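Local coordinates for catabolite control protein A (Lactococcus lactis, PDB 2O20), which binds DNA as a LacI-family transcription regulator and probably governs carbon catabolite repression and activation across the genome, at residues Leu70-Ser75 with Leu98-Asn103; Lys107-Leu112 with Asp131-Thr136. The protein carries 1 engineered substitution. All coordinates share one frame; numbering follows the deposited sequence.

From the N terminus, strand 65-70 runs into the loop that leads to helix 76-91, and the chain returns along strand 95-100; contact 1 closes this first crossover at the ends of the two strands. Straight afterwards the chain enters helix 105-118, passes through strand 122-125 and starts helix 132-141, whose first turns meet the preceding helix in contact 2. The two loops follow in series and neither encloses the other. Their centres lie about 14 Å apart, and they are stitched together directly: Lys107 forms a salt bridge with Asp102, while Val111 packs on Ala99. Contact 1 thus joins two neighbouring strand ends and contact 2 two helices, with helix 105-118 linking them.

Contact 1 (Leu70-Ser75 with Leu98-Asn103)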
loop_
_atom_site.group_PDB
_atom_site.type_symbol
_atom_site.label_atom_id
_atom_site.label_comp_id
_atom_site.label_asym_id
_atom_site.label_seq_id
_atom_site.Cartn_x
_atom_site.Cartn_y
_atom_site.Cartn_z
ATOM N N LEU D 70 -0.521 3.434 -13.969
ATOM C CA LEU D 70 -0.402 4.117 -12.670
ATOM C C LEU D 70 1.071 4.199 -12.320
ATOM O O LEU D 70 1.850 3.391 -12.823
ATOM C CB LEU D 70 -1.179 3.370 -11.560
ATOM C CG LEU D 70 -0.770 1.931 -11.202
ATOM C CD1 LEU D 70 -1.333 1.521 -9.794
ATOM C CD2 LEU D 70 -1.221 0.897 -12.228
ATOM N N PRO D 71 1.475 5.213 -11.531
ATOM C CA PRO D 71 2.902 5.316 -11.171
ATOM C C PRO D 71 3.444 4.030 -10.527
ATOM O O PRO D 71 4.450 3.473 -10.971
ATOM C CB PRO D 71 2.893 6.474 -10.184
ATOM C CG PRO D 71 1.826 7.332 -10.696
ATOM C CD PRO D 71 0.741 6.391 -11.050
ATOM N N THR D 72 2.767 3.550 -9.491
ATOM C CA THR D 72 3.186 2.296 -8.851
ATOM C C THR D 72 2.068 1.673 -8.028
ATOM O O THR D 72 1.265 2.355 -7.398
ATOM C CB THR D 72 4.462 2.484 -7.956
ATOM O OG1 THR D 72 4.831 1.245 -7.329
ATOM C CG2 THR D 72 4.229 3.537 -6.902
ATOM N N ILE D 73 2.022 0.351 -8.089
ATOM C CA ILE D 73 1.131 -0.456 -7.270
ATOM C C ILE D 73 1.378 -0.343 -5.740
ATOM O O ILE D 73 0.455 -0.591 -4.933
ATOM C CB ILE D 73 1.210 -1.957 -7.750
ATOM C CG1 ILE D 73 -0.019 -2.734 -7.313
ATOM C CG2 ILE D 73 2.476 -2.610 -7.328
ATOM C CD1 ILE D 73 -1.224 -2.426 -8.179
ATOM N N THR D 74 2.593 0.056 -5.344
ATOM C CA THR D 74 2.899 0.305 -3.926
ATOM C C THR D 74 2.414 1.656 -3.371
ATOM O O THR D 74 2.602 1.934 -2.191
ATOM C CB THR D 74 4.419 0.205 -3.653
ATOM O OG1 THR D 74 5.079 1.223 -4.403
ATOM C CG2 THR D 74 4.952 -1.163 -4.026
ATOM N N SER D 75 1.779 2.485 -4.180
ATOM C CA SER D 75 0.960 3.605 -3.632
ATOM C C SER D 75 -0.427 3.103 -3.282
ATOM O O SER D 75 -1.174 2.697 -4.188
ATOM C CB SER D 75 0.777 4.747 -4.648
ATOM O OG SER D 75 -0.267 5.655 -4.223
ATOM N N LEU D 98 -2.421 -4.037 -16.061
ATOM C CA LEU D 98 -1.907 -2.956 -15.240
ATOM C C LEU D 98 -0.436 -2.701 -15.569
ATOM O O LEU D 98 0.346 -3.638 -15.689
ATOM C CB LEU D 98 -2.039 -3.289 -13.745
ATOM C CG LEU D 98 -3.393 -3.732 -13.164
ATOM C CD1 LEU D 98 -3.232 -3.984 -11.676
ATOM C CD2 LEU D 98 -4.488 -2.721 -13.393
ATOM N N ALA D 99 -0.057 -1.435 -15.665
ATOM C CA ALA D 99 1.327 -1.095 -15.970
ATOM C C ALA D 99 1.815 -0.019 -15.009
ATOM O O ALA D 99 1.108 0.953 -14.760
ATOM C CB ALA D 99 1.427 -0.628 -17.370
ATOM N N ASN D 100 3.027 -0.194 -14.485
ATOM C CA ASN D 100 3.649 0.787 -13.599
ATOM C C ASN D 100 4.526 1.730 -14.413
ATOM O O ASN D 100 5.402 1.272 -15.160
ATOM C CB ASN D 100 4.551 0.088 -12.572
ATOM C CG ASN D 100 3.773 -0.830 -11.627
ATOM O OD1 ASN D 100 2.898 -0.384 -10.855
ATOM N ND2 ASN D 100 4.072 -2.122 -11.698
ATOM N N SER D 101 4.312 3.032 -14.246
ATOM C CA SER D 101 5.058 4.062 -14.972
ATOM C C SER D 101 6.145 4.755 -14.147
ATOM O O SER D 101 6.980 5.439 -14.732
ATOM C CB SER D 101 4.104 5.152 -15.429
ATOM O OG SER D 101 3.720 5.982 -14.336
ATOM N N ASP D 102 6.080 4.626 -12.812
ATOM C CA ASP D 102 6.959 5.342 -11.873
ATOM C C ASP D 102 6.948 6.862 -12.123
ATOM O O ASP D 102 7.924 7.556 -11.815
ATOM C CB ASP D 102 8.393 4.782 -11.921
ATOM C CG ASP D 102 8.455 3.316 -11.513
ATOM O OD1 ASP D 102 8.007 2.993 -10.390
ATOM O OD2 ASP D 102 8.912 2.488 -12.318
ATOM N N ASN D 103 5.842 7.360 -12.687
ATOM C CA ASN D 103 5.756 8.757 -13.128
ATOM C C ASN D 103 6.879 9.266 -14.057
ATOM O O ASN D 103 7.244 10.454 -14.021
ATOM C CB ASN D 103 5.681 9.652 -11.894
ATOM C CG ASN D 103 4.288 9.895 -11.449
ATOM O OD1 ASN D 103 4.024 9.871 -10.264
ATOM N ND2 ASN D 103 3.377 10.165 -12.391
#
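Leu70 and Asn100 form a parallel beta bridge at the ends of their strands, framed by two backbone hydrogen bonds. Leu70 N gives an almost straight bond to Ala99 O (3.1 Å), and Ser101 N returns one to Leu70 O (2.9 Å). Past the bridge both chains leave regular structure, yet Asp102 N still reaches Pro71 O at 2.7 Å, lying in the plane of that carbonyl on a lone pair.

The side chain of Asn100 extends the pairing. Its CB lies 3.7 Å from Pro71 O. With CG beside the backbone N and anti to the carbonyl carbon (chi1 -64°), the amide is brought to the loop. OD1 touches Thr72 CA and accepts a hydrogen bond from Ile73 N (3.0 Å), the donor tilted 29° from the carbonyl plane; ND2 turns to the second subunit, with a weak bond to its Asp86. A leucine in its place would probably leave the Ile73 N-H without this acceptor and the loop freer to shift.

Ser101 OG lies 3.3 Å from Pro71 CA and accepts from Asn103 N, an ST turn that bends the chain after the strand. Ile73 CD1 meets Leu98 CD1 at 4.3 Å, and each of these residues also packs on its counterpart in the second subunit. Asp102 OD1 forms a salt bridge with Arg83 of that subunit, which also bonds to Thr72 OG1.

Adjacent parallel strands joined through helix 76-91 make a right-handed beta-alpha-beta crossover, the repeating element of the periplasmic-binding-protein-like fold, here with its C-terminal strand ends at the dimer interface.

Contact 2 (Lys107-Leu112 with Asp131-Thr136); sequences KEEKVL and DEKIRT
Helices 107-112 and 132-136 run nearly parallel, their axes 12° apart in direction and 9.8 Å apart at closest approach, with the CA atoms of Glu109 and Ile134 the nearest pair. Ile134 is the central side chain, touching Glu108, Glu109 and Leu112. Its CD1 end reaches the aliphatic part of two glutamates, lying 3.5 Å from Glu109 CG and close to Glu108 CB as well. The other branch, CG2, stands anti to the backbone N and presses on Leu112 CD1 at 3.4 Å, a tight carbon contact between side chains that cross at about a right angle.

On the more exposed side, Glu109 crosses the Lys133 chain obliquely. Its OE1 touches Lys133 CD at 3.1 Å, whereas the opposite charge at NZ remains 4.0 Å from OE1, too far for a salt bridge. At the N-terminal end of helix 132-141 a water links the segments, donating to Glu108 OE1 (2.6 Å) and accepting from Asp131 N. Tyr125 bonds to Glu108 OE2, so both carboxylate oxygens have partners. Asp131 is the N-cap of the second helix: its OD2 accepts from Lys133 N on the anti side of the carboxylate.

Helix 105-118 rests on strand 65-70 through Val111 and Leu112, which touch Ile69, while Leu112 also meets Ser137 and Leu138 farther along helix 132-141, and Val105, at the start of helix 105-118, touches Ile134.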
loop_
_atom_site.group_PDB
_atom_site.type_symbol
_atom_site.label_atom_id
_atom_site.label_comp_id
_atom_site.label_asym_id
_atom_site.label_seq_id
_atom_site.Cartn_x
_atom_site.Cartn_y
_atom_site.Cartn_z
ATOM N N LYS D 107 8.808 6.064 -19.658
ATOM C CA LYS D 107 8.157 4.823 -19.265
ATOM C C LYS D 107 6.677 4.870 -19.674
ATOM O O LYS D 107 6.141 3.904 -20.181
ATOM C CB LYS D 107 8.330 4.615 -17.756
ATOM C CG LYS D 107 8.506 3.165 -17.295
ATOM C CD LYS D 107 9.066 3.094 -15.833
ATOM C CE LYS D 107 10.524 2.671 -15.769
ATOM N NZ LYS D 107 11.148 2.857 -14.396
ATOM N N GLU D 108 6.039 6.019 -19.477
ATOM C CA GLU D 108 4.652 6.216 -19.916
ATOM C C GLU D 108 4.509 6.013 -21.433
ATOM O O GLU D 108 3.580 5.332 -21.873
ATOM C CB GLU D 108 4.132 7.592 -19.494
ATOM C CG GLU D 108 3.916 7.700 -17.982
ATOM C CD GLU D 108 3.571 9.096 -17.514
ATOM O OE1 GLU D 108 3.918 10.079 -18.226
ATOM O OE2 GLU D 108 2.979 9.210 -16.408
ATOM N N GLU D 109 5.437 6.577 -22.220
ATOM C CA GLU D 109 5.400 6.425 -23.683
ATOM C C GLU D 109 5.540 4.982 -24.125
ATOM O O GLU D 109 4.851 4.548 -25.036
ATOM C CB GLU D 109 6.524 7.234 -24.365
ATOM C CG GLU D 109 6.197 8.693 -24.557
ATOM C CD GLU D 109 7.279 9.406 -25.336
ATOM O OE1 GLU D 109 8.110 10.093 -24.705
ATOM O OE2 GLU D 109 7.309 9.250 -26.572
ATOM N N LYS D 110 6.461 4.254 -23.508
ATOM C CA LYS D 110 6.650 2.843 -23.815
ATOM C C LYS D 110 5.389 2.035 -23.467
ATOM O O LYS D 110 4.955 1.198 -24.248
ATOM C CB LYS D 110 7.872 2.289 -23.078
ATOM C CG LYS D 110 9.180 2.844 -23.613
ATOM C CD LYS D 110 10.397 2.404 -22.810
ATOM C CE LYS D 110 10.666 0.911 -22.958
ATOM N NZ LYS D 110 11.991 0.554 -22.380
ATOM N N VAL D 111 4.800 2.313 -22.305
ATOM C CA VAL D 111 3.569 1.618 -21.869
ATOM C C VAL D 111 2.440 1.784 -22.905
ATOM O O VAL D 111 1.828 0.793 -23.333
ATOM C CB VAL D 111 3.121 2.075 -20.453
ATOM C CG1 VAL D 111 1.712 1.586 -20.135
ATOM C CG2 VAL D 111 4.110 1.571 -19.396
ATOM N N LEU D 112 2.185 3.019 -23.327
ATOM C CA LEU D 112 1.202 3.287 -24.396
ATOM C C LEU D 112 1.483 2.587 -25.733
ATOM O O LEU D 112 0.557 2.155 -26.418
ATOM C CB LEU D 112 1.067 4.782 -24.654
ATOM C CG LEU D 112 0.484 5.641 -23.542
ATOM C CD1 LEU D 112 0.369 7.072 -24.049
ATOM C CD2 LEU D 112 -0.865 5.138 -23.099
ATOM N N ASP D 131 1.486 14.328 -20.057
ATOM C CA ASP D 131 2.497 15.034 -20.855
ATOM C C ASP D 131 2.040 15.189 -22.306
ATOM O O ASP D 131 1.278 14.375 -22.822
ATOM C CB ASP D 131 3.841 14.279 -20.778
ATOM C CG ASP D 131 4.985 15.006 -21.476
ATOM O OD1 ASP D 131 5.797 15.644 -20.770
ATOM O OD2 ASP D 131 5.084 14.922 -22.724
ATOM N N GLU D 132 2.519 16.245 -22.959
ATOM C CA GLU D 132 2.121 16.555 -24.330
ATOM C C GLU D 132 2.506 15.454 -25.319
ATOM O O GLU D 132 1.799 15.235 -26.305
ATOM C CB GLU D 132 2.743 17.890 -24.771
ATOM C CG GLU D 132 2.154 18.482 -26.045
ATOM C CD GLU D 132 0.682 18.844 -25.890
ATOM O OE1 GLU D 132 0.387 19.808 -25.147
ATOM O OE2 GLU D 132 -0.179 18.155 -26.499
ATOM N N LYS D 133 3.640 14.794 -25.067
ATOM C CA LYS D 133 4.036 13.599 -25.822
ATOM C C LYS D 133 2.932 12.546 -25.673
ATOM O O LYS D 133 2.416 12.026 -26.665
ATOM C CB LYS D 133 5.360 13.021 -25.303
ATOM C CG LYS D 133 6.596 13.915 -25.490
ATOM C CD LYS D 133 7.884 13.094 -25.319
ATOM C CE LYS D 133 9.146 13.930 -25.470
ATOM N NZ LYS D 133 10.272 13.161 -26.115
ATOM N N ILE D 134 2.562 12.284 -24.418
ATOM C CA ILE D 134 1.526 11.295 -24.063
ATOM C C ILE D 134 0.158 11.718 -24.641
ATOM O O ILE D 134 -0.521 10.929 -25.298
ATOM C CB ILE D 134 1.427 11.111 -22.503
ATOM C CG1 ILE D 134 2.805 10.923 -21.843
ATOM C CG2 ILE D 134 0.558 9.922 -22.128
ATOM C CD1 ILE D 134 3.655 9.760 -22.369
ATOM N N ARG D 135 -0.233 12.973 -24.415
ATOM C CA ARG D 135 -1.503 13.487 -24.936
ATOM C C ARG D 135 -1.624 13.305 -26.453
ATOM O O ARG D 135 -2.689 12.952 -26.958
ATOM C CB ARG D 135 -1.694 14.967 -24.582
ATOM C CG ARG D 135 -3.058 15.518 -25.018
ATOM C CD ARG D 135 -3.127 17.037 -25.033
ATOM N NE ARG D 135 -3.250 17.559 -23.677
ATOM C CZ ARG D 135 -2.232 17.947 -22.909
ATOM N NH1 ARG D 135 -0.980 17.904 -23.354
ATOM N NH2 ARG D 135 -2.472 18.396 -21.682
ATOM N N THR D 136 -0.544 13.575 -27.176
ATOM C CA THR D 136 -0.556 13.420 -28.633
ATOM C C THR D 136 -0.544 11.937 -29.033
ATOM O O THR D 136 -1.235 11.544 -29.974
ATOM C CB THR D 136 0.633 14.148 -29.300
ATOM O OG1 THR D 136 0.627 15.530 -28.916
ATOM C CG2 THR D 136 0.544 14.037 -30.820
HETATM O O HOH W 1 2.317 12.058 -18.649
#